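Local structure of putative arylalkylamine N-Acetyltransferase 7 (Aedes aegypti, 4FD7) at residues A53-M58 / V155-R160; D84-V89 / V179-S184; R170-L175 / V200-D205. The protein probably acts as an N-acetyltransferase of the GNAT family, moving an acetyl group from acetyl-CoA to an amine substrate. All blocks are in the same frame, centred on the assembly; numbering follows the deposited sequence.

Contact 1 of 3, residues A53-M58 / V155-R160; sequences ARDELM and VDPKYR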
ATOM      1  N   ALA A  53      -0.265  -5.490   9.625  1.00 16.66           N
ATOM      2  CA  ALA A  53       0.806  -5.436  10.623  1.00 18.13           C
ATOM      3  C   ALA A  53       1.258  -6.829  11.034  1.00 18.48           C
ATOM      4  O   ALA A  53       2.417  -7.032  11.372  1.00 15.24           O
ATOM      5  CB  ALA A  53       0.350  -4.662  11.847  1.00 17.44           C
ATOM      6  N   ARG A  54       0.336  -7.788  11.017  1.00 18.94           N
ATOM      7  CA  ARG A  54       0.660  -9.137  11.440  1.00 19.99           C
ATOM      8  C   ARG A  54       1.257  -9.983  10.318  1.00 21.30           C
ATOM      9  O   ARG A  54       2.152 -10.789  10.563  1.00 20.80           O
ATOM     10  CB  ARG A  54      -0.586  -9.831  11.995  1.00 19.49           C
ATOM     11  CG  ARG A  54      -0.318 -11.233  12.504  1.00 23.82           C
ATOM     12  CD  ARG A  54      -1.603 -12.011  12.682  1.00 25.65           C
ATOM     13  NE  ARG A  54      -2.323 -12.220  11.424  1.00 26.46           N
ATOM     14  CZ  ARG A  54      -3.630 -12.450  11.358  1.00 25.90           C
ATOM     15  NH1 ARG A  54      -4.229 -12.615  10.190  1.00 27.52           N
ATOM     16  NH2 ARG A  54      -4.344 -12.504  12.472  1.00 27.72           N
ATOM     17  N   ASP A  55       0.778  -9.783   9.092  1.00 18.63           N
ATOM     18  CA  ASP A  55       1.027 -10.738   8.013  1.00 19.69           C
ATOM     19  C   ASP A  55       2.063 -10.335   6.953  1.00 19.83           C
ATOM     20  O   ASP A  55       2.663 -11.198   6.327  1.00 20.17           O
ATOM     21  CB  ASP A  55      -0.301 -11.094   7.340  1.00 21.52           C
ATOM     22  CG  ASP A  55      -1.219 -11.868   8.262  1.00 23.45           C
ATOM     23  OD1 ASP A  55      -0.722 -12.396   9.284  1.00 21.29           O
ATOM     24  OD2 ASP A  55      -2.430 -11.959   7.972  1.00 26.18           O
ATOM     25  N   GLU A  56       2.262  -9.042   6.731  1.00 18.13           N
ATOM     26  CA  GLU A  56       3.187  -8.605   5.681  1.00 17.83           C
ATOM     27  C   GLU A  56       4.631  -8.975   6.044  1.00 17.99           C
ATOM     28  O   GLU A  56       5.010  -8.879   7.212  1.00 15.95           O
ATOM     29  CB  GLU A  56       3.045  -7.105   5.436  1.00 17.75           C
ATOM     30  CG  GLU A  56       3.949  -6.547   4.341  1.00 18.33           C
ATOM     31  CD  GLU A  56       5.263  -5.978   4.882  1.00 19.17           C
ATOM     32  OE1 GLU A  56       5.444  -5.951   6.102  1.00 19.95           O
ATOM     33  OE2 GLU A  56       6.120  -5.550   4.080  1.00 23.86           O
ATOM     34  N   LEU A  57       5.421  -9.389   5.050  1.00 17.23           N
ATOM     35  CA  LEU A  57       6.753  -9.964   5.299  1.00 19.58           C
ATOM     36  C   LEU A  57       7.717  -9.159   6.175  1.00 16.67           C
ATOM     37  O   LEU A  57       8.275  -9.716   7.127  1.00 16.16           O
ATOM     38  CB  LEU A  57       7.459 -10.364   3.991  1.00 17.80           C
ATOM     39  CG  LEU A  57       6.867 -11.529   3.205  1.00 20.53           C
ATOM     40  CD1 LEU A  57       7.915 -12.024   2.230  1.00 21.36           C
ATOM     41  CD2 LEU A  57       6.406 -12.643   4.127  1.00 22.08           C
ATOM     42  N   MET A  58       7.939  -7.883   5.852  1.00 16.28           N
ATOM     43  CA  MET A  58       8.867  -7.056   6.636  1.00 17.89           C
ATOM     44  C   MET A  58       8.406  -6.896   8.096  1.00 16.37           C
ATOM     45  O   MET A  58       9.205  -6.980   9.044  1.00 18.39           O
ATOM     46  CB  MET A  58       9.032  -5.662   6.013  1.00 15.78           C
ATOM     47  CG  MET A  58       9.602  -5.649   4.599  1.00 18.80           C
ATOM     48  SD  MET A  58       9.651  -3.978   3.899  1.00 18.88           S
ATOM     49  CE  MET A  58      11.096  -3.276   4.709  1.00 16.58           C
ATOM     50  N   VAL A 155      -5.542  -7.278   3.421  1.00 20.45           N
ATOM     51  CA  VAL A 155      -6.738  -8.021   3.022  1.00 19.99           C
ATOM     52  C   VAL A 155      -7.097  -8.993   4.133  1.00 21.89           C
ATOM     53  O   VAL A 155      -6.216  -9.677   4.655  1.00 22.35           O
ATOM     54  CB  VAL A 155      -6.524  -8.806   1.717  1.00 22.91           C
ATOM     55  CG1 VAL A 155      -7.576  -9.928   1.554  1.00 19.45           C
ATOM     56  CG2 VAL A 155      -6.529  -7.862   0.503  1.00 20.72           C
ATOM     57  N   ASP A 156      -8.378  -9.043   4.501  1.00 20.41           N
ATOM     58  CA  ASP A 156      -8.819  -9.967   5.540  1.00 21.47           C
ATOM     59  C   ASP A 156      -8.579 -11.381   5.040  1.00 20.06           C
ATOM     60  O   ASP A 156      -9.045 -11.749   3.963  1.00 20.31           O
ATOM     61  CB  ASP A 156     -10.299  -9.750   5.842  1.00 22.57           C
ATOM     62  CG  ASP A 156     -10.799 -10.589   7.008  1.00 25.35           C
ATOM     63  OD1 ASP A 156     -10.239 -11.675   7.280  1.00 22.00           O
ATOM     64  OD2 ASP A 156     -11.771 -10.153   7.652  1.00 25.89           O
ATOM     65  N   PRO A 157      -7.832 -12.177   5.823  1.00 22.95           N
ATOM     66  CA  PRO A 157      -7.502 -13.566   5.520  1.00 21.28           C
ATOM     67  C   PRO A 157      -8.693 -14.408   5.066  1.00 23.98           C
ATOM     68  O   PRO A 157      -8.503 -15.282   4.224  1.00 22.99           O
ATOM     69  CB  PRO A 157      -6.970 -14.076   6.859  1.00 24.38           C
ATOM     70  CG  PRO A 157      -6.310 -12.897   7.437  1.00 24.62           C
ATOM     71  CD  PRO A 157      -7.196 -11.736   7.077  1.00 21.67           C
ATOM     72  N   LYS A 158      -9.896 -14.150   5.570  1.00 21.41           N
ATOM     73  CA  LYS A 158     -11.020 -14.985   5.156  1.00 24.16           C
ATOM     74  C   LYS A 158     -11.534 -14.628   3.762  1.00 22.63           C
ATOM     75  O   LYS A 158     -12.494 -15.235   3.270  1.00 24.79           O
ATOM     76  CB  LYS A 158     -12.142 -15.000   6.196  1.00 28.39           C
ATOM     77  CG  LYS A 158     -13.001 -13.756   6.236  1.00 27.28           C
ATOM     78  CD  LYS A 158     -13.666 -13.616   7.613  1.00 30.16           C
ATOM     79  CE  LYS A 158     -14.789 -12.599   7.559  1.00 30.50           C
ATOM     80  NZ  LYS A 158     -14.458 -11.538   6.575  1.00 33.40           N
ATOM     81  N   TYR A 159     -10.878 -13.656   3.127  1.00 22.22           N
ATOM     82  CA  TYR A 159     -11.159 -13.297   1.744  1.00 21.90           C
ATOM     83  C   TYR A 159      -9.963 -13.489   0.825  1.00 22.38           C
ATOM     84  O   TYR A 159     -10.012 -13.088  -0.346  1.00 21.55           O
ATOM     85  CB  TYR A 159     -11.600 -11.835   1.646  1.00 22.10           C
ATOM     86  CG  TYR A 159     -13.028 -11.607   2.028  1.00 23.29           C
ATOM     87  CD1 TYR A 159     -13.350 -11.039   3.247  1.00 24.68           C
ATOM     88  CD2 TYR A 159     -14.063 -11.968   1.174  1.00 25.16           C
ATOM     89  CE1 TYR A 159     -14.661 -10.820   3.605  1.00 26.08           C
ATOM     90  CE2 TYR A 159     -15.383 -11.764   1.531  1.00 26.46           C
ATOM     91  CZ  TYR A 159     -15.674 -11.187   2.749  1.00 28.15           C
ATOM     92  OH  TYR A 159     -16.988 -10.982   3.110  1.00 31.51           O
ATOM     93  N   ARG A 160      -8.881 -14.077   1.322  1.00 22.74           N
ATOM     94  CA  ARG A 160      -7.721 -14.217   0.450  1.00 23.66           C
ATOM     95  C   ARG A 160      -7.925 -15.302  -0.613  1.00 22.74           C
ATOM     96  O   ARG A 160      -8.870 -16.101  -0.545  1.00 22.93           O
ATOM     97  CB  ARG A 160      -6.405 -14.370   1.243  1.00 23.42           C
ATOM     98  CG  ARG A 160      -5.740 -13.015   1.607  1.00 24.89           C
ATOM     99  CD  ARG A 160      -4.608 -13.172   2.607  1.00 26.06           C
ATOM    100  NE  ARG A 160      -4.627 -12.156   3.660  1.00 28.21           N
ATOM    101  CZ  ARG A 160      -3.937 -12.251   4.795  1.00 28.71           C
ATOM    102  NH1 ARG A 160      -3.180 -13.321   5.016  1.00 28.01           N
ATOM    103  NH2 ARG A 160      -3.999 -11.290   5.714  1.00 26.39           N
TER
HETATM  104  O   HOH W   1      -3.407 -14.392   8.153  1.00 40.57           O
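R54 and D55 meet P157 and R160 at the protein surface. V155 comes first in 155-160. Its backbone O takes both NE and NH2 of R160, a side-on grip that fixes the guanidinium on its own loop. D156 follows; its OD1 accepts from K158 N at 3.0 Å, which makes an Asx turn. P157 touches two arginines with one atom. Its CG lies 3.5 Å from R54 NH1, at the edge of that guanidinium, and also covers one face of the R160 guanidinium, toward the rim. R160 probably opens the CoA-binding R-x-x-G-x-A motif, as in GNAT relatives. It makes the salt bridge of the contact: NH2 reaches D55 OD2 at 2.8 Å, in the guanidinium plane and on the anti lone pair, with an N-H...O angle of 166°. The carboxylate stands almost perpendicular to this guanidinium. R54 holds the same carboxylate, with NE to D55 OD1 at 2.7 Å and NH1 to D55 OD2 at 2.9 Å. A bend at chi3 (63°) folds R54 back for this. The network ties the end of helix 41-55, whose Y51 also touches P157, to the loop between strand 146-155 and helix 164-170.

Contact 2 of 3, residues D84-V89 / V179-S184; sequences DRMSLV and VGLKLS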
ATOM      1  N   ASP A  84      -5.709  12.981   3.295  1.00 16.57           N
ATOM      2  CA  ASP A  84      -5.461  13.345   1.907  1.00 16.37           C
ATOM      3  C   ASP A  84      -6.605  12.828   1.038  1.00 15.62           C
ATOM      4  O   ASP A  84      -6.718  13.217  -0.115  1.00 14.16           O
ATOM      5  CB  ASP A  84      -4.124  12.798   1.408  1.00 16.63           C
ATOM      6  CG  ASP A  84      -2.925  13.405   2.146  1.00 18.77           C
ATOM      7  OD1 ASP A  84      -3.105  14.433   2.834  1.00 18.62           O
ATOM      8  OD2 ASP A  84      -1.803  12.868   2.016  1.00 19.23           O
ATOM      9  N   ARG A  85      -7.443  11.952   1.603  1.00 14.58           N
ATOM     10  CA  ARG A  85      -8.616  11.429   0.890  1.00 14.77           C
ATOM     11  C   ARG A  85      -8.212  10.699  -0.389  1.00 14.37           C
ATOM     12  O   ARG A  85      -8.781  10.888  -1.474  1.00 13.25           O
ATOM     13  CB  ARG A  85      -9.637  12.536   0.617  1.00 14.42           C
ATOM     14  CG  ARG A  85     -10.360  13.012   1.877  1.00 15.59           C
ATOM     15  CD  ARG A  85     -11.637  13.789   1.534  1.00 17.36           C
ATOM     16  NE  ARG A  85     -12.333  14.237   2.733  1.00 19.63           N
ATOM     17  CZ  ARG A  85     -13.485  14.901   2.725  1.00 20.55           C
ATOM     18  NH1 ARG A  85     -14.089  15.180   1.570  1.00 19.60           N
ATOM     19  NH2 ARG A  85     -14.034  15.278   3.871  1.00 20.69           N
ATOM     20  N   MET A  86      -7.202   9.856  -0.260  1.00 14.52           N
ATOM     21  CA  MET A  86      -6.764   9.088  -1.408  1.00 13.92           C
ATOM     22  C   MET A  86      -6.792   7.601  -1.111  1.00 11.89           C
ATOM     23  O   MET A  86      -6.558   6.796  -2.009  1.00 14.63           O
ATOM     24  CB  MET A  86      -5.359   9.527  -1.865  1.00 11.87           C
ATOM     25  CG  MET A  86      -5.309  10.955  -2.452  1.00 13.49           C
ATOM     26  SD  MET A  86      -6.196  11.140  -4.025  1.00 13.28           S
ATOM     27  CE  MET A  86      -5.156  10.174  -5.114  1.00 15.22           C
ATOM     28  N   SER A  87      -7.094   7.223   0.126  1.00 11.30           N
ATOM     29  CA  SER A  87      -7.016   5.808   0.487  1.00 12.85           C
ATOM     30  C   SER A  87      -8.203   4.988  -0.014  1.00 13.31           C
ATOM     31  O   SER A  87      -9.327   5.482  -0.093  1.00 13.48           O
ATOM     32  CB  SER A  87      -6.785   5.614   1.987  1.00 14.03           C
ATOM     33  OG  SER A  87      -5.541   6.193   2.358  1.00 15.68           O
ATOM     34  N   LEU A  88      -7.934   3.727  -0.349  1.00 12.07           N
ATOM     35  CA  LEU A  88      -8.938   2.902  -1.014  1.00 12.51           C
ATOM     36  C   LEU A  88      -9.420   1.724  -0.165  1.00 13.97           C
ATOM     37  O   LEU A  88      -8.642   1.139   0.579  1.00 12.34           O
ATOM     38  CB  LEU A  88      -8.384   2.416  -2.349  1.00 12.69           C
ATOM     39  CG  LEU A  88      -8.142   3.526  -3.378  1.00 13.25           C
ATOM     40  CD1 LEU A  88      -7.474   2.971  -4.624  1.00 11.95           C
ATOM     41  CD2 LEU A  88      -9.474   4.183  -3.729  1.00 13.18           C
ATOM     42  N   VAL A  89     -10.705   1.376  -0.278  1.00 12.52           N
ATOM     43  CA  VAL A  89     -11.265   0.305   0.544  1.00 14.35           C
ATOM     44  C   VAL A  89     -12.123  -0.616  -0.318  1.00 15.56           C
ATOM     45  O   VAL A  89     -12.757  -0.159  -1.276  1.00 13.07           O
ATOM     46  CB  VAL A  89     -12.099   0.866   1.732  1.00 13.26           C
ATOM     47  CG1 VAL A  89     -13.327   1.676   1.256  1.00 13.73           C
ATOM     48  CG2 VAL A  89     -12.564  -0.258   2.659  1.00 15.37           C
ATOM     49  N   VAL A 179      -7.944  12.398 -10.472  1.00 15.89           N
ATOM     50  CA  VAL A 179      -7.253  13.466  -9.754  1.00 15.53           C
ATOM     51  C   VAL A 179      -6.079  14.061 -10.525  1.00 16.06           C
ATOM     52  O   VAL A 179      -5.421  14.978 -10.038  1.00 16.96           O
ATOM     53  CB  VAL A 179      -6.763  12.983  -8.393  1.00 16.60           C
ATOM     54  CG1 VAL A 179      -7.921  12.339  -7.637  1.00 17.85           C
ATOM     55  CG2 VAL A 179      -5.626  12.003  -8.586  1.00 15.52           C
ATOM     56  N   GLY A 180      -5.821  13.538 -11.719  1.00 14.93           N
ATOM     57  CA  GLY A 180      -4.825  14.097 -12.621  1.00 17.11           C
ATOM     58  C   GLY A 180      -3.392  13.645 -12.392  1.00 19.28           C
ATOM     59  O   GLY A 180      -2.448  14.365 -12.716  1.00 19.71           O
ATOM     60  N   LEU A 181      -3.215  12.457 -11.828  1.00 16.59           N
ATOM     61  CA  LEU A 181      -1.871  11.902 -11.678  1.00 15.26           C
ATOM     62  C   LEU A 181      -1.586  10.961 -12.829  1.00 18.44           C
ATOM     63  O   LEU A 181      -2.487  10.246 -13.285  1.00 16.23           O
ATOM     64  CB  LEU A 181      -1.748  11.164 -10.342  1.00 16.58           C
ATOM     65  CG  LEU A 181      -1.825  12.002  -9.059  1.00 13.93           C
ATOM     66  CD1 LEU A 181      -2.080  11.080  -7.875  1.00 15.01           C
ATOM     67  CD2 LEU A 181      -0.538  12.800  -8.828  1.00 14.17           C
ATOM     68  N   LYS A 182      -0.336  10.939 -13.288  1.00 15.51           N
ATOM     69  CA  LYS A 182       0.030  10.109 -14.444  1.00 19.77           C
ATOM     70  C   LYS A 182       0.543   8.734 -14.036  1.00 18.48           C
ATOM     71  O   LYS A 182       0.595   7.814 -14.849  1.00 18.61           O
ATOM     72  CB  LYS A 182       1.126  10.794 -15.271  1.00 19.05           C
ATOM     73  CG  LYS A 182       0.817  12.232 -15.710  1.00 20.67           C
ATOM     74  CD  LYS A 182       1.950  12.735 -16.607  1.00 25.82           C
ATOM     75  CE  LYS A 182       1.705  14.159 -17.073  1.00 24.08           C
ATOM     76  NZ  LYS A 182       2.736  14.553 -18.073  1.00 30.26           N
ATOM     77  N   LEU A 183       0.931   8.601 -12.773  1.00 15.37           N
ATOM     78  CA  LEU A 183       1.751   7.477 -12.365  1.00 15.28           C
ATOM     79  C   LEU A 183       1.470   7.076 -10.944  1.00 14.04           C
ATOM     80  O   LEU A 183       1.254   7.935 -10.084  1.00 14.35           O
ATOM     81  CB  LEU A 183       3.224   7.894 -12.446  1.00 18.16           C
ATOM     82  CG  LEU A 183       4.360   6.908 -12.246  1.00 19.70           C
ATOM     83  CD1 LEU A 183       4.407   5.874 -13.369  1.00 17.63           C
ATOM     84  CD2 LEU A 183       5.651   7.685 -12.212  1.00 18.18           C
ATOM     85  N   SER A 184       1.478   5.770 -10.697  1.00 14.92           N
ATOM     86  CA  SER A 184       1.570   5.269  -9.324  1.00 12.61           C
ATOM     87  C   SER A 184       2.850   4.454  -9.223  1.00 12.99           C
ATOM     88  O   SER A 184       3.233   3.792 -10.180  1.00 13.04           O
ATOM     89  CB  SER A 184       0.364   4.390  -8.972  1.00 11.78           C
ATOM     90  OG  SER A 184       0.442   3.962  -7.607  1.00 12.07           O
TER
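M86 reaches across to V179 and L181 with the end of its side chain. The tight part is small and wholly apolar. M86 CE lies 4.0 Å from V179 CG2, and M86 and V179 meet tip to tip. M86 SD is 4.2 Å from the other branch, V179 CG1. The methionine end therefore sits against both methyls of the valine. The same M86 CE is 4.2 Å from L181 CD1, so one methyl group meets two residues of 179-184. The M86 chain bends twice, at chi2 (-67°) and chi3 (-69°). These two bends turn the methyl toward V179 and L181. The backbones stay well apart: M86 CA and V179 CA are 9.4 Å from each other. Only the side chains bridge the distance, and they bury 91 Å² in all.

M86 and L181 are buried. The other side of the contact is looser. V179 is partly exposed, and G180 and K182 lie at the surface. G180 ends helix 172-179 with positive phi, and the chain turns there toward strand 183-188. W3, in the N-terminal stretch, touches both V179 and L181. In 84-89, R85 takes no part and pairs with E38.

L148 of strand 146-155 touches M86 and L181 alike. L175 of helix 172-179 also touches M86, and C176 touches L181. L183 makes a backbone bond with L148, and S184 OG bonds to L148 O. Here strand 183-188 runs beside strand 146-155, consistent with the paired ends of the two splayed central strands of the GNAT fold. The contact lies where the loop before strand 88-92 meets the turn between helix 172-179 and strand 183-188.

Contact 3 of 3, residues R170-L175 / V200-D205; sequences RARIPL and VGFQED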
ATOM      1  N   ARG A 170      -5.889  -2.318  -8.985  1.00 13.28           N
ATOM      2  CA  ARG A 170      -6.351  -1.940 -10.305  1.00 14.75           C
ATOM      3  C   ARG A 170      -7.162  -0.661 -10.204  1.00 13.78           C
ATOM      4  O   ARG A 170      -7.155   0.170 -11.123  1.00 14.88           O
ATOM      5  CB  ARG A 170      -7.164  -3.066 -10.985  1.00 14.91           C
ATOM      6  CG  ARG A 170      -7.248  -2.867 -12.495  1.00 16.31           C
ATOM      7  CD  ARG A 170      -8.293  -3.788 -13.132  1.00 20.05           C
ATOM      8  NE  ARG A 170      -8.049  -5.178 -12.763  1.00 20.26           N
ATOM      9  CZ  ARG A 170      -7.180  -5.972 -13.385  1.00 21.81           C
ATOM     10  NH1 ARG A 170      -6.471  -5.512 -14.411  1.00 18.34           N
ATOM     11  NH2 ARG A 170      -7.020  -7.226 -12.984  1.00 22.48           N
ATOM     12  N   ALA A 171      -7.841  -0.490  -9.073  1.00 13.72           N
ATOM     13  CA  ALA A 171      -8.589   0.756  -8.815  1.00 14.80           C
ATOM     14  C   ALA A 171      -7.765   2.058  -8.835  1.00 13.86           C
ATOM     15  O   ALA A 171      -8.335   3.152  -8.848  1.00 14.57           O
ATOM     16  CB  ALA A 171      -9.368   0.652  -7.510  1.00 14.03           C
ATOM     17  N   ARG A 172      -6.444   1.952  -8.827  1.00 13.80           N
ATOM     18  CA  ARG A 172      -5.596   3.140  -8.847  1.00 14.59           C
ATOM     19  C   ARG A 172      -5.697   3.843 -10.193  1.00 14.83           C
ATOM     20  O   ARG A 172      -5.491   5.064 -10.308  1.00 15.25           O
ATOM     21  CB  ARG A 172      -4.146   2.754  -8.556  1.00 12.48           C
ATOM     22  CG  ARG A 172      -3.884   2.476  -7.080  1.00 11.13           C
ATOM     23  CD  ARG A 172      -2.405   2.202  -6.850  1.00 11.64           C
ATOM     24  NE  ARG A 172      -2.179   1.587  -5.542  1.00 12.97           N
ATOM     25  CZ  ARG A 172      -0.974   1.348  -5.036  1.00 12.65           C
ATOM     26  NH1 ARG A 172       0.120   1.691  -5.713  1.00 11.31           N
ATOM     27  NH2 ARG A 172      -0.867   0.781  -3.845  1.00 12.57           N
ATOM     28  N   ILE A 173      -6.038   3.061 -11.210  1.00 14.36           N
ATOM     29  CA  ILE A 173      -6.097   3.569 -12.571  1.00 14.67           C
ATOM     30  C   ILE A 173      -7.185   4.646 -12.725  1.00 15.79           C
ATOM     31  O   ILE A 173      -6.872   5.776 -13.123  1.00 15.06           O
ATOM     32  CB  ILE A 173      -6.225   2.424 -13.616  1.00 15.41           C
ATOM     33  CG1 ILE A 173      -4.959   1.564 -13.622  1.00 15.20           C
ATOM     34  CG2 ILE A 173      -6.473   2.990 -14.978  1.00 17.48           C
ATOM     35  CD1 ILE A 173      -5.079   0.309 -14.454  1.00 17.26           C
ATOM     36  N   PRO A 174      -8.460   4.322 -12.412  1.00 15.35           N
ATOM     37  CA  PRO A 174      -9.420   5.430 -12.522  1.00 14.93           C
ATOM     38  C   PRO A 174      -9.204   6.528 -11.474  1.00 13.98           C
ATOM     39  O   PRO A 174      -9.451   7.692 -11.785  1.00 14.84           O
ATOM     40  CB  PRO A 174     -10.790   4.747 -12.333  1.00 18.45           C
ATOM     41  CG  PRO A 174     -10.491   3.448 -11.667  1.00 16.69           C
ATOM     42  CD  PRO A 174      -9.119   3.038 -12.094  1.00 15.33           C
ATOM     43  N   LEU A 175      -8.743   6.183 -10.275  1.00 14.44           N
ATOM     44  CA  LEU A 175      -8.493   7.202  -9.247  1.00 15.29           C
ATOM     45  C   LEU A 175      -7.463   8.224  -9.730  1.00 13.89           C
ATOM     46  O   LEU A 175      -7.669   9.430  -9.578  1.00 14.95           O
ATOM     47  CB  LEU A 175      -8.020   6.566  -7.930  1.00 16.32           C
ATOM     48  CG  LEU A 175      -7.554   7.517  -6.816  1.00 15.33           C
ATOM     49  CD1 LEU A 175      -8.664   8.481  -6.366  1.00 15.29           C
ATOM     50  CD2 LEU A 175      -7.008   6.743  -5.623  1.00 13.02           C
ATOM     51  N   VAL A 200      -1.727  -6.267 -12.559  1.00 21.64           N
ATOM     52  CA  VAL A 200      -2.319  -4.966 -12.918  1.00 20.04           C
ATOM     53  C   VAL A 200      -1.555  -4.229 -14.037  1.00 21.43           C
ATOM     54  O   VAL A 200      -2.095  -3.354 -14.721  1.00 22.24           O
ATOM     55  CB  VAL A 200      -2.473  -4.084 -11.659  1.00 19.06           C
ATOM     56  CG1 VAL A 200      -2.828  -2.635 -12.003  1.00 20.01           C
ATOM     57  CG2 VAL A 200      -3.544  -4.681 -10.757  1.00 18.98           C
ATOM     58  N   GLY A 201      -0.299  -4.599 -14.239  1.00 20.37           N
ATOM     59  CA  GLY A 201       0.521  -3.930 -15.227  1.00 20.60           C
ATOM     60  C   GLY A 201       1.618  -3.034 -14.684  1.00 18.86           C
ATOM     61  O   GLY A 201       2.177  -2.240 -15.437  1.00 20.42           O
ATOM     62  N   PHE A 202       1.928  -3.143 -13.389  1.00 18.67           N
ATOM     63  CA  PHE A 202       3.097  -2.459 -12.835  1.00 16.64           C
ATOM     64  C   PHE A 202       4.369  -3.085 -13.408  1.00 17.46           C
ATOM     65  O   PHE A 202       4.421  -4.297 -13.633  1.00 19.37           O
ATOM     66  CB  PHE A 202       3.159  -2.586 -11.308  1.00 15.59           C
ATOM     67  CG  PHE A 202       2.250  -1.649 -10.564  1.00 13.89           C
ATOM     68  CD1 PHE A 202       0.896  -1.942 -10.416  1.00 16.14           C
ATOM     69  CD2 PHE A 202       2.754  -0.502  -9.966  1.00 13.37           C
ATOM     70  CE1 PHE A 202       0.054  -1.090  -9.701  1.00 15.64           C
ATOM     71  CE2 PHE A 202       1.908   0.369  -9.256  1.00 14.78           C
ATOM     72  CZ  PHE A 202       0.558   0.067  -9.118  1.00 14.75           C
ATOM     73  N   GLN A 203       5.391  -2.259 -13.617  1.00 15.92           N
ATOM     74  CA  GLN A 203       6.694  -2.727 -14.075  1.00 17.02           C
ATOM     75  C   GLN A 203       7.726  -2.612 -12.958  1.00 17.79           C
ATOM     76  O   GLN A 203       7.653  -1.708 -12.127  1.00 15.85           O
ATOM     77  CB  GLN A 203       7.184  -1.881 -15.251  1.00 18.44           C
ATOM     78  CG  GLN A 203       7.434  -0.426 -14.873  1.00 18.72           C
ATOM     79  CD  GLN A 203       8.535   0.225 -15.680  1.00 21.28           C
ATOM     80  OE1 GLN A 203       9.580   0.591 -15.134  1.00 23.41           O
ATOM     81  NE2 GLN A 203       8.304   0.397 -16.979  1.00 22.31           N
ATOM     82  N   GLU A 204       8.712  -3.500 -12.962  1.00 17.83           N
ATOM     83  CA  GLU A 204       9.761  -3.469 -11.948  1.00 19.08           C
ATOM     84  C   GLU A 204      10.741  -2.327 -12.208  1.00 18.72           C
ATOM     85  O   GLU A 204      11.349  -2.273 -13.286  1.00 20.85           O
ATOM     86  CB  GLU A 204      10.504  -4.812 -11.917  1.00 18.71           C
ATOM     87  CG  GLU A 204       9.561  -5.988 -11.696  1.00 23.72           C
ATOM     88  CD  GLU A 204      10.260  -7.279 -11.294  1.00 28.72           C
ATOM     89  OE1 GLU A 204      11.514  -7.287 -11.194  1.00 29.44           O
ATOM     90  OE2 GLU A 204       9.532  -8.280 -11.069  1.00 27.29           O
ATOM     91  N   ASP A 205      10.877  -1.416 -11.240  1.00 17.39           N
ATOM     92  CA  ASP A 205      11.822  -0.303 -11.347  1.00 16.65           C
ATOM     93  C   ASP A 205      13.132  -0.739 -10.735  1.00 18.44           C
ATOM     94  O   ASP A 205      14.222  -0.525 -11.292  1.00 16.93           O
ATOM     95  CB  ASP A 205      11.366   0.914 -10.543  1.00 17.76           C
ATOM     96  CG  ASP A 205       9.924   1.285 -10.776  1.00 18.54           C
ATOM     97  OD1 ASP A 205       9.591   1.745 -11.887  1.00 16.83           O
ATOM     98  OD2 ASP A 205       9.134   1.161  -9.810  1.00 16.98           O
TER
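A Schellman motif closes helix 191-200 at G201, and the residues flanking that glycine, V200 and F202, pack on R170, R172 and I173. V200 carries most of the contact on its side. Its CG2 lies 3.8 Å from R170 N and 4.0 Å from R170 CB. Its CG1 is 4.0 Å from R170 CA. The valine therefore sets both branches against the backbone of R170. I173 adds a weaker apolar touch, with CD1 4.4 Å from V200 CG1. The R170 side chain bends at chi3 (-54°), and its guanidinium lies obliquely near V200 CA. The polar end of R170 has its salt bridge with E167, one turn back.

G201 has positive phi, and there the chain leaves the helix for strand 203-209. These elements belong to the GNAT core. Helices 164-170 and 172-179 link strand 146-155 to strand 183-188, and helix 191-200 follows on the next connection. In family members CoA lies in the cleft between the two splayed strands, near the starts of the helices that follow them.

F202 meets R172. R172 NH1 is 3.8 Å from F202 CZ, and the side chains cross at about a right angle. The guanidinium and ring planes are 84° apart, so the two groups are not stacked. R172 is extended from CG to NE, with chi2 at -176°, and this length carries its guanidinium inward to the ring. The arginine is buried, and polar neighbours satisfy its two terminal nitrogens: NH2 bonds to N102 OD1, while NH1 bonds to S184 OG and T186 OG1. L148 and A150 of strand 146-155 touch its side chain. F188 meets the F202 ring edge-to-face, and L235 of strand 229-236 packs on both V200 and F202.

How the contacts relate
Contacts 2 and 3 are neighbours, with centres 11 Å apart. They share helix 172-179; the turn after it belongs to contact 2. They also touch, with S184 O 3.8 Å from F202 CE2. Contact 1 stands apart, about 22 Å from contact 2 and 20 Å from contact 3 between centres, on the opposite side of the chain's centre from contact 2. Strand 146-155 connects the regions: its end runs into contact 1 and its start lies beside contact 2. Along the chain contacts 1 and 2 alternate, as do contacts 2 and 3, while contact 1 closes before contact 3 opens. Contacts 2 and 3 thus join parts around strands 146-155 and 183-188, between which CoA lies in GNAT relatives.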